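Local coordinates for protein trichothecene 3-O-acetyltransferase (Gibberella zeae, PDB 2RKV) that probably transfers the acetyl group of acetyl-CoA to the 3-hydroxyl of trichothecene mycotoxins, as a member of the BAHD acyltransferase superfamily, at residues I116-T121 against T151-H156; I19-S24 against M159-Q164. All blocks are in the same frame, centred on the assembly; numbering follows the deposited sequence. Where two conformers were deposited one is given.

Contact 1 of 2, residues I116-T121 against T151-H156; sequences IAPRKT and TVNGQH. With ZBA (12,13-Epoxytrichothec-9-ene-3,4,8,15-tetrol-4,15-diacetate-8-isovalerate), chain D.
Where residues 116-121 leave a helix and pass the strand of 151-156, Ala-117 CA and Thr-151 CA are 5.7 Å apart; the gap widens to 7.2 Å between Arg-119 CA and Asn-153 CA, and strand side chains reach across to carbonyls of the helix end and the loop. Thr-151 suits the narrower end, being short and two-branched. With OG1 anti to its own carbonyl carbon (chi1 -58°), it donates a 2.8 Å hydrogen bond from OG1 to Ile-116 O, approaching from above the carbonyl plane. Its other branch, CG2, lies 3.9 Å from Ala-117 CB, and the small methyl of Ala-117 lets the two backbones come this close. Two residues on, the longer Asn-153 spans the wider gap: its ND2 gives Arg-119 O a hydrogen bond of 2.8 Å (N-H...O 153°), with that oxygen nearly in the amide plane although the donor again stands above the carbonyl plane. Gln-22 NE2 also bonds Arg-119 O. The other end of the amide, OD1, meets the rigid ring of Pro-118 at CD, 3.3 Å away, and this buried oxygen has no hydrogen-bond partner in the model. Arg-119 sends its extended chain away from the strand, with NH2 bonded to Pro-133 O. Where the strand ends, the toxin takes over as partner: His-156 NE2 and hydroxyl O16 of the ligand are 2.7 Å apart in a nearly straight hydrogen bond (177°), at the imidazole edge and in its plane. His-156 opens the HXXXD sequence of the BAHD superfamily. Two side-chain bonds thus fix the end of helix 113-116 and the loop after it on the strand, and the grip on O16, the probable acetyl acceptor, is consistent with the general-base role of this histidine in BAHD enzymes.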
# COMPACT_ATOMS: atom_id res chain seq x y z
N ILE A 116 -17.02 -1.34 -6.02
CA ILE A 116 -16.11 -0.98 -7.12
C ILE A 116 -14.81 -1.80 -7.24
O ILE A 116 -14.02 -1.58 -8.16
CB ILE A 116 -15.84 0.57 -7.18
CG1 ILE A 116 -15.31 1.12 -5.84
CG2 ILE A 116 -17.12 1.34 -7.56
CD1 ILE A 116 -13.94 0.62 -5.42
N ALA A 117 -14.61 -2.76 -6.33
CA ALA A 117 -13.45 -3.67 -6.38
C ALA A 117 -13.88 -5.10 -6.71
O ALA A 117 -14.98 -5.52 -6.33
CB ALA A 117 -12.67 -3.62 -5.07
N PRO A 118 -13.01 -5.87 -7.41
CA PRO A 118 -13.34 -7.25 -7.80
C PRO A 118 -13.19 -8.28 -6.67
O PRO A 118 -13.68 -9.41 -6.81
CB PRO A 118 -12.34 -7.54 -8.92
CG PRO A 118 -11.16 -6.70 -8.58
CD PRO A 118 -11.69 -5.46 -7.91
N ARG A 119 -12.53 -7.90 -5.59
CA ARG A 119 -12.32 -8.79 -4.44
C ARG A 119 -12.01 -7.92 -3.22
O ARG A 119 -11.43 -6.85 -3.36
CB ARG A 119 -11.16 -9.76 -4.71
CG ARG A 119 -10.81 -10.65 -3.53
CD ARG A 119 -10.07 -11.89 -3.98
NE ARG A 119 -9.63 -12.72 -2.86
CZ ARG A 119 -9.25 -13.99 -2.97
NH1 ARG A 119 -8.86 -14.67 -1.90
NH2 ARG A 119 -9.27 -14.60 -4.15
N LYS A 120 -12.40 -8.38 -2.04
CA LYS A 120 -12.13 -7.63 -0.81
C LYS A 120 -10.65 -7.61 -0.47
O LYS A 120 -9.89 -8.50 -0.86
CB LYS A 120 -12.95 -8.19 0.35
CG LYS A 120 -14.45 -7.89 0.23
CD LYS A 120 -15.27 -8.61 1.30
CE LYS A 120 -14.91 -8.11 2.70
NZ LYS A 120 -15.33 -6.70 2.92
N THR A 121 -10.24 -6.58 0.27
CA THR A 121 -8.88 -6.47 0.78
C THR A 121 -8.52 -7.61 1.73
O THR A 121 -7.44 -8.22 1.62
CB THR A 121 -8.70 -5.13 1.51
OG1 THR A 121 -8.84 -4.05 0.58
CG2 THR A 121 -7.34 -5.06 2.18
N THR A 151 -10.43 -0.20 -10.99
CA THR A 151 -9.86 -0.69 -9.74
C THR A 151 -8.94 -1.88 -10.02
O THR A 151 -9.29 -2.78 -10.78
CB THR A 151 -10.95 -1.09 -8.73
OG1 THR A 151 -11.78 0.05 -8.47
CG2 THR A 151 -10.32 -1.60 -7.40
N VAL A 152 -7.75 -1.85 -9.41
CA VAL A 152 -6.81 -2.95 -9.57
C VAL A 152 -6.51 -3.55 -8.20
O VAL A 152 -6.14 -2.82 -7.28
CB VAL A 152 -5.48 -2.47 -10.20
CG1 VAL A 152 -4.56 -3.65 -10.45
CG2 VAL A 152 -5.73 -1.69 -11.51
N ASN A 153 -6.68 -4.87 -8.10
CA ASN A 153 -6.30 -5.66 -6.92
C ASN A 153 -5.03 -6.43 -7.23
O ASN A 153 -4.93 -7.05 -8.28
CB ASN A 153 -7.38 -6.71 -6.61
CG ASN A 153 -8.56 -6.13 -5.86
OD1 ASN A 153 -8.98 -5.01 -6.10
ND2 ASN A 153 -9.10 -6.92 -4.94
N GLY A 154 -4.08 -6.40 -6.30
CA GLY A 154 -2.87 -7.23 -6.42
C GLY A 154 -2.71 -8.12 -5.20
O GLY A 154 -2.82 -7.65 -4.07
N GLN A 155 -2.43 -9.40 -5.43
CA GLN A 155 -2.20 -10.35 -4.33
C GLN A 155 -0.92 -9.92 -3.61
O GLN A 155 0.14 -9.87 -4.22
CB GLN A 155 -2.04 -11.77 -4.88
CG GLN A 155 -2.53 -12.85 -3.91
CD GLN A 155 -1.82 -12.77 -2.58
OE1 GLN A 155 -2.44 -12.48 -1.55
NE2 GLN A 155 -0.52 -12.98 -2.61
N HIS A 156 -1.00 -9.60 -2.32
CA HIS A 156 0.13 -8.99 -1.65
C HIS A 156 1.38 -9.84 -1.47
O HIS A 156 2.40 -9.30 -1.29
CB HIS A 156 -0.29 -8.37 -0.28
CG HIS A 156 0.50 -7.16 0.14
ND1 HIS A 156 1.84 -7.00 -0.07
CD2 HIS A 156 0.10 -6.04 0.77
CE1 HIS A 156 2.24 -5.84 0.43
NE2 HIS A 156 1.19 -5.25 0.96
O18 ZBA D . -2.73 -4.72 9.16
C44 ZBA D . -2.82 -5.60 8.41
C45 ZBA D . -3.22 -6.99 8.73
C46 ZBA D . -4.58 -7.28 8.30
C48 ZBA D . -5.51 -6.38 8.94
C47 ZBA D . -5.16 -8.61 8.66
O17 ZBA D . -2.59 -5.42 7.10
C31 ZBA D . -2.40 -4.11 6.54
C30 ZBA D . -0.99 -3.65 6.66
C32 ZBA D . -2.93 -4.20 5.16
C39 ZBA D . -4.40 -4.52 5.07
C33 ZBA D . -2.16 -4.04 4.13
C34 ZBA D . -0.71 -3.73 4.20
O10 ZBA D . -0.63 -2.30 4.02
C29 ZBA D . -0.05 -4.09 5.54
C38 ZBA D . 0.13 -5.61 5.59
O12 ZBA D . 0.13 -6.06 6.93
C40 ZBA D . 0.92 -7.04 7.33
C41 ZBA D . 0.70 -7.33 8.80
O13 ZBA D . 1.69 -7.60 6.71
C28 ZBA D . 1.37 -3.38 5.63
C37 ZBA D . 2.20 -3.80 6.86
C35 ZBA D . 1.11 -1.88 5.56
C25 ZBA D . 0.63 -1.72 4.16
C36 ZBA D . 1.07 -0.91 6.62
O11 ZBA D . 2.26 -1.08 5.87
C27 ZBA D . 2.14 -3.56 4.28
C26 ZBA D . 1.69 -2.43 3.39
O16 ZBA D . 1.25 -2.86 2.13
O14 ZBA D . 3.52 -3.35 4.60
C42 ZBA D . 4.56 -3.86 3.95
O15 ZBA D . 5.69 -3.63 4.27
C43 ZBA D . 4.15 -4.64 2.81

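Contact 2 of 2, residues I19-S24 against M159-Q164; sequences IYTQIS and MDMVGQ. With ZBA (12,13-Epoxytrichothec-9-ene-3,4,8,15-tetrol-4,15-diacetate-8-isovalerate), chain D.
Gln-164 reaches from the first turn of a helix to Thr-21 on a buried strand. Its CB already points at the strand; CG stands anti to the backbone N (chi1 -170°), and the extended chain carries the amide across. CD arrives 3.8 Å from Thr-21 O. NE2 donates to that oxygen at 3.1 Å (N-H...O 161°), from well above the carbonyl plane, while OE1 lies 3.4 Å from Thr-21 CB and takes a hydrogen bond from a water. Glutamine suits the place because one amide both gives and accepts. The same water receives a bond from Thr-21 OG1 and donates another to Met-159 O, so three buried polar groups share it. Beside this polar link, Met-161 adds an apolar contact: its chain bends at the second and third torsions, placing CE 3.7 Å from Thr-21 CG2 and 3.8 Å from Ile-23 CB. Asp-160, the N-cap, has OD1 accepting from Gly-163 N at 2.8 Å, and its OD2 forms a salt bridge with Arg-296 and accepts a hydrogen bond from Leu-309 N. Just before the strand, Ile-19 CD1 lies 3.6 Å from the ester oxygen O17 of the toxin. The helix packs on the five-stranded sheet, and Asp-160 closes HXXXD, the BAHD family motif; its turn toward Arg-296 and the helix start is consistent with the structural role given to this aspartate in BAHD enzymes.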
# COMPACT_ATOMS: atom_id res chain seq x y z
N ILE A 19 -3.96 -11.11 1.81
CA ILE A 19 -4.40 -9.73 1.57
C ILE A 19 -4.33 -9.37 0.08
O ILE A 19 -3.41 -9.81 -0.61
CB ILE A 19 -3.53 -8.73 2.37
CG1 ILE A 19 -3.83 -8.85 3.88
CG2 ILE A 19 -3.74 -7.29 1.90
CD1 ILE A 19 -2.84 -8.07 4.75
N TYR A 20 -5.29 -8.57 -0.37
CA TYR A 20 -5.21 -7.89 -1.66
C TYR A 20 -5.09 -6.38 -1.49
O TYR A 20 -5.89 -5.76 -0.77
CB TYR A 20 -6.43 -8.22 -2.53
CG TYR A 20 -6.28 -9.54 -3.24
CD1 TYR A 20 -6.59 -10.74 -2.61
CD2 TYR A 20 -5.81 -9.58 -4.56
CE1 TYR A 20 -6.45 -11.96 -3.28
CE2 TYR A 20 -5.66 -10.80 -5.23
CZ TYR A 20 -5.97 -11.98 -4.59
OH TYR A 20 -5.82 -13.17 -5.26
N THR A 21 -4.10 -5.79 -2.16
CA THR A 21 -3.96 -4.34 -2.22
C THR A 21 -4.83 -3.78 -3.34
O THR A 21 -4.69 -4.21 -4.49
CB THR A 21 -2.50 -3.91 -2.49
OG1 THR A 21 -1.64 -4.46 -1.48
CG2 THR A 21 -2.37 -2.38 -2.52
N GLN A 22 -5.71 -2.83 -3.01
CA GLN A 22 -6.60 -2.21 -4.00
C GLN A 22 -6.22 -0.76 -4.25
O GLN A 22 -5.80 -0.04 -3.34
CB GLN A 22 -8.06 -2.23 -3.53
CG GLN A 22 -8.57 -3.58 -3.04
CD GLN A 22 -9.78 -3.44 -2.14
OE1 GLN A 22 -9.91 -2.44 -1.43
NE2 GLN A 22 -10.66 -4.44 -2.16
N ILE A 23 -6.38 -0.32 -5.49
CA ILE A 23 -6.26 1.10 -5.83
C ILE A 23 -7.26 1.39 -6.94
O ILE A 23 -7.47 0.54 -7.82
CB ILE A 23 -4.80 1.49 -6.22
CG1 ILE A 23 -4.61 3.01 -6.33
CG2 ILE A 23 -4.35 0.75 -7.51
CD1 ILE A 23 -4.62 3.75 -4.99
N SER A 24 -7.90 2.55 -6.87
CA SER A 24 -8.87 2.98 -7.87
C SER A 24 -8.42 4.25 -8.56
O SER A 24 -7.92 5.18 -7.91
CB SER A 24 -10.26 3.19 -7.25
OG SER A 24 -10.74 2.00 -6.65
N MET A 159 3.08 -9.10 -4.77
CA MET A 159 3.50 -7.74 -5.07
C MET A 159 3.22 -6.77 -3.94
O MET A 159 2.17 -6.84 -3.31
CB MET A 159 2.82 -7.22 -6.35
CG MET A 159 1.30 -7.11 -6.28
SD MET A 159 0.55 -6.79 -7.91
CE MET A 159 0.69 -8.43 -8.62
N ASP A 160 4.17 -5.87 -3.70
CA ASP A 160 3.88 -4.68 -2.90
C ASP A 160 3.32 -3.61 -3.86
O ASP A 160 3.14 -3.88 -5.06
CB ASP A 160 5.14 -4.20 -2.14
CG ASP A 160 6.36 -4.02 -3.05
OD1 ASP A 160 6.18 -3.67 -4.24
OD2 ASP A 160 7.51 -4.21 -2.58
N MET A 161 3.03 -2.41 -3.36
CA MET A 161 2.45 -1.40 -4.24
C MET A 161 3.43 -0.89 -5.30
O MET A 161 3.02 -0.47 -6.38
CB MET A 161 1.82 -0.24 -3.44
CG MET A 161 1.25 0.87 -4.30
SD MET A 161 0.04 0.28 -5.51
CE MET A 161 -1.49 0.52 -4.59
N VAL A 162 4.74 -0.94 -4.99
CA VAL A 162 5.74 -0.55 -5.99
C VAL A 162 5.69 -1.56 -7.15
O VAL A 162 5.66 -1.17 -8.32
CB VAL A 162 7.16 -0.45 -5.39
CG1 VAL A 162 8.23 -0.26 -6.48
CG2 VAL A 162 7.20 0.72 -4.38
N GLY A 163 5.63 -2.85 -6.81
CA GLY A 163 5.50 -3.90 -7.83
C GLY A 163 4.18 -3.78 -8.58
O GLY A 163 4.13 -3.93 -9.81
N GLN A 164 3.11 -3.52 -7.84
CA GLN A 164 1.78 -3.39 -8.44
C GLN A 164 1.76 -2.23 -9.42
O GLN A 164 1.21 -2.35 -10.53
CB GLN A 164 0.73 -3.17 -7.34
CG GLN A 164 -0.72 -3.27 -7.82
CD GLN A 164 -1.67 -3.55 -6.66
OE1 GLN A 164 -1.29 -4.22 -5.69
NE2 GLN A 164 -2.90 -3.05 -6.75
O18 ZBA D . -2.73 -4.72 9.16
C44 ZBA D . -2.82 -5.60 8.41
C45 ZBA D . -3.22 -6.99 8.73
C46 ZBA D . -4.58 -7.28 8.30
C48 ZBA D . -5.51 -6.38 8.94
C47 ZBA D . -5.16 -8.61 8.66
O17 ZBA D . -2.59 -5.42 7.10
C31 ZBA D . -2.40 -4.11 6.54
C30 ZBA D . -0.99 -3.65 6.66
C32 ZBA D . -2.93 -4.20 5.16
C39 ZBA D . -4.40 -4.52 5.07
C33 ZBA D . -2.16 -4.04 4.13
C34 ZBA D . -0.71 -3.73 4.20
O10 ZBA D . -0.63 -2.30 4.02
C29 ZBA D . -0.05 -4.09 5.54
C38 ZBA D . 0.13 -5.61 5.59
O12 ZBA D . 0.13 -6.06 6.93
C40 ZBA D . 0.92 -7.04 7.33
C41 ZBA D . 0.70 -7.33 8.80
O13 ZBA D . 1.69 -7.60 6.71
C28 ZBA D . 1.37 -3.38 5.63
C37 ZBA D . 2.20 -3.80 6.86
C35 ZBA D . 1.11 -1.88 5.56
C25 ZBA D . 0.63 -1.72 4.16
C36 ZBA D . 1.07 -0.91 6.62
O11 ZBA D . 2.26 -1.08 5.87
C27 ZBA D . 2.14 -3.56 4.28
C26 ZBA D . 1.69 -2.43 3.39
O16 ZBA D . 1.25 -2.86 2.13
O14 ZBA D . 3.52 -3.35 4.60
C42 ZBA D . 4.56 -3.86 3.95
O15 ZBA D . 5.69 -3.63 4.27
C43 ZBA D . 4.15 -4.64 2.81
O HOH W 1 0.46 -4.72 -3.30

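In the fold
After the short strand 5-6 the chain lays down strand 20-28, which receives partners only much later. Contact 1 closes the shorter loop: after helix 113-116, residues 116-121 meet 151-156 across 29 residues that include strand 137-144. Contact 2, spanning 134 residues, brings 159-164 back to 19-24 and encloses contact 1 entirely. Strands 147-155 and 20-28 are antiparallel neighbours in the five-stranded sheet, so the two contacts share it. Alternate residues divide the work: Gln-22 and Ser-24 lie on the face that carries 116-121, where Ser-24 OG bonds Thr-151 OG1 of the neighbouring strand, while Thr-21 and Ile-23 face helix 161-176. Sheet, loop and helix are thereby joined next to the toxin, which both contacts touch.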